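Local coordinates for biogenic amine-binding protein (Rhodnius prolixus, PDB 4GE1), which probably binds biogenic amines such as serotonin and norepinephrine in the saliva of a blood-feeding insect, and here holds tryptamine in its lipocalin pocket, at residues Y134-Q139 and V160-S165. Numbering follows the deposited sequence.
Sequences YLYAVQ and VGLKLS. With TSS (2-(1H-indol-3-yl)ethanamine), chain E.
This is an apolar contact on the outer wall of a lipocalin beta-barrel, where Tyr136 and Val138 of strand 130-140 meet Val160, Leu162 and Leu164 in the connection after helix 150-159. That helix ends in a Schellman motif with Gly161 at C-prime. The chain then slants across the outside of the strand, with Leu162 opposite Tyr136 and Leu164 opposite Val138. Leu162 makes a CH-pi contact. Its CD1 methyl lies over one face of the Tyr136 ring, 4.0 Å from the centroid and 27° off the ring normal. The two side chains cross at about a right angle. In Tyr136, chi1 (-75°) puts CG anti to the carbonyl carbon, and chi2 (-83°) turns a ring face to this methyl. The Val138 approach to Leu164 is looser, with CG2 4.4 Å from CD1. Leu157 of the helix touches both residues. The alternate side chains of the strand face into the barrel. There Leu135 CD2 lies 3.6 Å from CD1 of the ligand indole. Gln139 OE1 accepts a hydrogen bond from indole NE1 (3.2 Å), while Gln139 NE2 is hydrogen-bonded to Ser121 OG and Tyr112 OH, fixing the amide. Outside, Val160 CG2 approaches the Tyr136 ring obliquely, 3.8 Å from CE1.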
ATOM      1  N   TYR A 134       5.464   5.286  -9.949  1.00 51.50           N
ATOM      2  CA  TYR A 134       5.371   5.774  -8.589  1.00 43.15           C
ATOM      3  C   TYR A 134       3.915   5.837  -8.195  1.00 38.78           C
ATOM      4  O   TYR A 134       3.030   6.024  -9.040  1.00 36.33           O
ATOM      5  CB  TYR A 134       6.047   7.137  -8.414  1.00 41.84           C
ATOM      6  CG  TYR A 134       5.352   8.285  -9.116  1.00 41.52           C
ATOM      7  CD1 TYR A 134       5.807   8.745 -10.345  1.00 43.58           C
ATOM      8  CD2 TYR A 134       4.251   8.917  -8.546  1.00 38.62           C
ATOM      9  CE1 TYR A 134       5.182   9.796 -10.995  1.00 45.04           C
ATOM     10  CE2 TYR A 134       3.618   9.980  -9.196  1.00 35.93           C
ATOM     11  CZ  TYR A 134       4.091  10.410 -10.415  1.00 38.84           C
ATOM     12  OH  TYR A 134       3.481  11.468 -11.064  1.00 39.63           O
ATOM     13  N   LEU A 135       3.670   5.680  -6.903  1.00 26.60           N
ATOM     14  CA  LEU A 135       2.316   5.663  -6.406  1.00 31.21           C
ATOM     15  C   LEU A 135       2.156   6.612  -5.233  1.00 36.84           C
ATOM     16  O   LEU A 135       2.939   6.579  -4.275  1.00 30.90           O
ATOM     17  CB  LEU A 135       1.943   4.242  -5.979  1.00 32.58           C
ATOM     18  CG  LEU A 135       0.545   4.035  -5.405  1.00 31.55           C
ATOM     19  CD1 LEU A 135      -0.468   4.047  -6.526  1.00 26.97           C
ATOM     20  CD2 LEU A 135       0.483   2.714  -4.644  1.00 35.88           C
ATOM     21  N   TYR A 136       1.147   7.470  -5.326  1.00 27.04           N
ATOM     22  CA  TYR A 136       0.656   8.208  -4.170  1.00 35.64           C
ATOM     23  C   TYR A 136      -0.715   7.646  -3.805  1.00 37.65           C
ATOM     24  O   TYR A 136      -1.625   7.624  -4.638  1.00 38.75           O
ATOM     25  CB  TYR A 136       0.531   9.697  -4.490  1.00 37.39           C
ATOM     26  CG  TYR A 136       1.841  10.443  -4.544  1.00 40.83           C
ATOM     27  CD1 TYR A 136       2.448  10.904  -3.383  1.00 45.34           C
ATOM     28  CD2 TYR A 136       2.464  10.703  -5.759  1.00 45.99           C
ATOM     29  CE1 TYR A 136       3.639  11.596  -3.428  1.00 51.72           C
ATOM     30  CE2 TYR A 136       3.655  11.398  -5.816  1.00 51.14           C
ATOM     31  CZ  TYR A 136       4.237  11.844  -4.648  1.00 53.35           C
ATOM     32  OH  TYR A 136       5.422  12.530  -4.703  1.00 48.23           O
ATOM     33  N   ALA A 137      -0.871   7.187  -2.569  1.00 34.76           N
ATOM     34  CA  ALA A 137      -2.105   6.502  -2.187  1.00 31.25           C
ATOM     35  C   ALA A 137      -2.721   7.000  -0.884  1.00 38.29           C
ATOM     36  O   ALA A 137      -2.023   7.199   0.112  1.00 32.28           O
ATOM     37  CB  ALA A 137      -1.874   4.982  -2.111  1.00 27.61           C
ATOM     38  N   VAL A 138      -4.038   7.192  -0.910  1.00 36.58           N
ATOM     39  CA  VAL A 138      -4.818   7.371   0.307  1.00 34.39           C
ATOM     40  C   VAL A 138      -5.395   6.022   0.752  1.00 39.26           C
ATOM     41  O   VAL A 138      -5.953   5.265  -0.054  1.00 32.69           O
ATOM     42  CB  VAL A 138      -5.933   8.411   0.125  1.00 39.97           C
ATOM     43  CG1 VAL A 138      -6.847   8.431   1.339  1.00 36.83           C
ATOM     44  CG2 VAL A 138      -5.322   9.792  -0.112  1.00 34.11           C
ATOM     45  N   GLN A 139      -5.235   5.722   2.035  1.00 33.95           N
ATOM     46  CA  GLN A 139      -5.600   4.418   2.581  1.00 32.20           C
ATOM     47  C   GLN A 139      -6.482   4.569   3.821  1.00 33.42           C
ATOM     48  O   GLN A 139      -6.305   5.489   4.620  1.00 37.82           O
ATOM     49  CB  GLN A 139      -4.334   3.598   2.875  1.00 32.16           C
ATOM     50  CG  GLN A 139      -3.385   3.537   1.668  1.00 30.32           C
ATOM     51  CD  GLN A 139      -2.109   2.754   1.931  1.00 31.08           C
ATOM     52  OE1 GLN A 139      -1.592   2.077   1.045  1.00 32.92           O
ATOM     53  NE2 GLN A 139      -1.587   2.855   3.145  1.00 35.41           N
ATOM     54  N   VAL A 160       2.646  17.206  -0.653  1.00 63.50           N
ATOM     55  CA  VAL A 160       3.290  16.612  -1.823  1.00 56.90           C
ATOM     56  C   VAL A 160       2.706  17.105  -3.140  1.00 57.10           C
ATOM     57  O   VAL A 160       2.812  16.435  -4.169  1.00 59.06           O
ATOM     58  CB  VAL A 160       3.284  15.066  -1.761  1.00 57.56           C
ATOM     59  CG1 VAL A 160       4.045  14.595  -0.530  1.00 55.51           C
ATOM     60  CG2 VAL A 160       1.854  14.520  -1.766  1.00 45.23           C
ATOM     61  N   GLY A 161       2.099  18.287  -3.096  1.00 67.65           N
ATOM     62  CA  GLY A 161       1.618  18.960  -4.288  1.00 68.51           C
ATOM     63  C   GLY A 161       0.393  18.321  -4.907  1.00 72.01           C
ATOM     64  O   GLY A 161       0.179  18.420  -6.117  1.00 74.27           O
ATOM     65  N   LEU A 162      -0.421  17.667  -4.083  1.00 67.16           N
ATOM     66  CA  LEU A 162      -1.589  16.966  -4.601  1.00 58.51           C
ATOM     67  C   LEU A 162      -2.897  17.384  -3.938  1.00 55.56           C
ATOM     68  O   LEU A 162      -2.910  17.930  -2.837  1.00 59.93           O
ATOM     69  CB  LEU A 162      -1.403  15.450  -4.492  1.00 60.85           C
ATOM     70  CG  LEU A 162      -0.331  14.846  -5.398  1.00 59.40           C
ATOM     71  CD1 LEU A 162      -0.302  13.323  -5.285  1.00 50.63           C
ATOM     72  CD2 LEU A 162      -0.558  15.270  -6.835  1.00 56.26           C
ATOM     73  N   LYS A 163      -3.995  17.131  -4.640  1.00 55.43           N
ATOM     74  CA  LYS A 163      -5.327  17.347  -4.098  1.00 63.39           C
ATOM     75  C   LYS A 163      -6.152  16.091  -4.326  1.00 63.24           C
ATOM     76  O   LYS A 163      -6.011  15.428  -5.356  1.00 63.01           O
ATOM     77  CB  LYS A 163      -5.989  18.552  -4.764  1.00 73.31           C
ATOM     78  CG  LYS A 163      -5.318  19.878  -4.419  1.00 78.51           C
ATOM     79  CD  LYS A 163      -5.990  21.063  -5.095  1.00 78.73           C
ATOM     80  CE  LYS A 163      -5.537  21.227  -6.540  1.00 77.80           C
ATOM     81  NZ  LYS A 163      -5.907  22.580  -7.069  1.00 71.31           N
ATOM     82  N   LEU A 164      -7.004  15.761  -3.363  1.00 56.92           N
ATOM     83  CA  LEU A 164      -7.817  14.554  -3.450  1.00 54.62           C
ATOM     84  C   LEU A 164      -8.452  14.400  -4.832  1.00 51.39           C
ATOM     85  O   LEU A 164      -8.331  13.346  -5.464  1.00 46.54           O
ATOM     86  CB  LEU A 164      -8.900  14.562  -2.375  1.00 55.44           C
ATOM     87  CG  LEU A 164      -9.653  13.241  -2.225  1.00 54.38           C
ATOM     88  CD1 LEU A 164      -8.721  12.147  -1.706  1.00 53.17           C
ATOM     89  CD2 LEU A 164     -10.839  13.422  -1.298  1.00 60.67           C
ATOM     90  N   SER A 165      -9.114  15.459  -5.300  1.00 52.68           N
ATOM     91  CA  SER A 165      -9.767  15.450  -6.608  1.00 51.81           C
ATOM     92  C   SER A 165      -8.748  15.254  -7.732  1.00 62.23           C
ATOM     93  O   SER A 165      -9.117  15.032  -8.885  1.00 74.03           O
ATOM     94  CB  SER A 165     -10.602  16.719  -6.824  1.00 60.67           C
ATOM     95  OG  SER A 165      -9.799  17.891  -6.840  1.00 59.07           O
TER
HETATM   96  N1  TSS E 201       1.109  -3.422  -3.279  1.00 34.81           N
HETATM   97  CA  TSS E 201       2.067  -2.602  -3.981  1.00 33.03           C
HETATM   98  CB  TSS E 201       1.902  -1.119  -3.872  1.00 28.36           C
HETATM   99  CG  TSS E 201       1.450  -0.561  -2.560  1.00 22.27           C
HETATM  100  CD1 TSS E 201       0.217   0.014  -2.287  1.00 26.25           C
HETATM  101  NE1 TSS E 201       0.189   0.414  -0.999  1.00 28.66           N
HETATM  102  CE2 TSS E 201       1.391   0.100  -0.397  1.00 29.18           C
HETATM  103  CD2 TSS E 201       2.189  -0.498  -1.339  1.00 23.34           C
HETATM  104  CZ2 TSS E 201       1.863   0.289   0.931  1.00 31.48           C
HETATM  105  CH2 TSS E 201       3.148  -0.119   1.277  1.00 29.68           C
HETATM  106  CZ3 TSS E 201       3.961  -0.726   0.317  1.00 33.62           C
HETATM  107  CE3 TSS E 201       3.492  -0.919  -0.988  1.00 23.18           C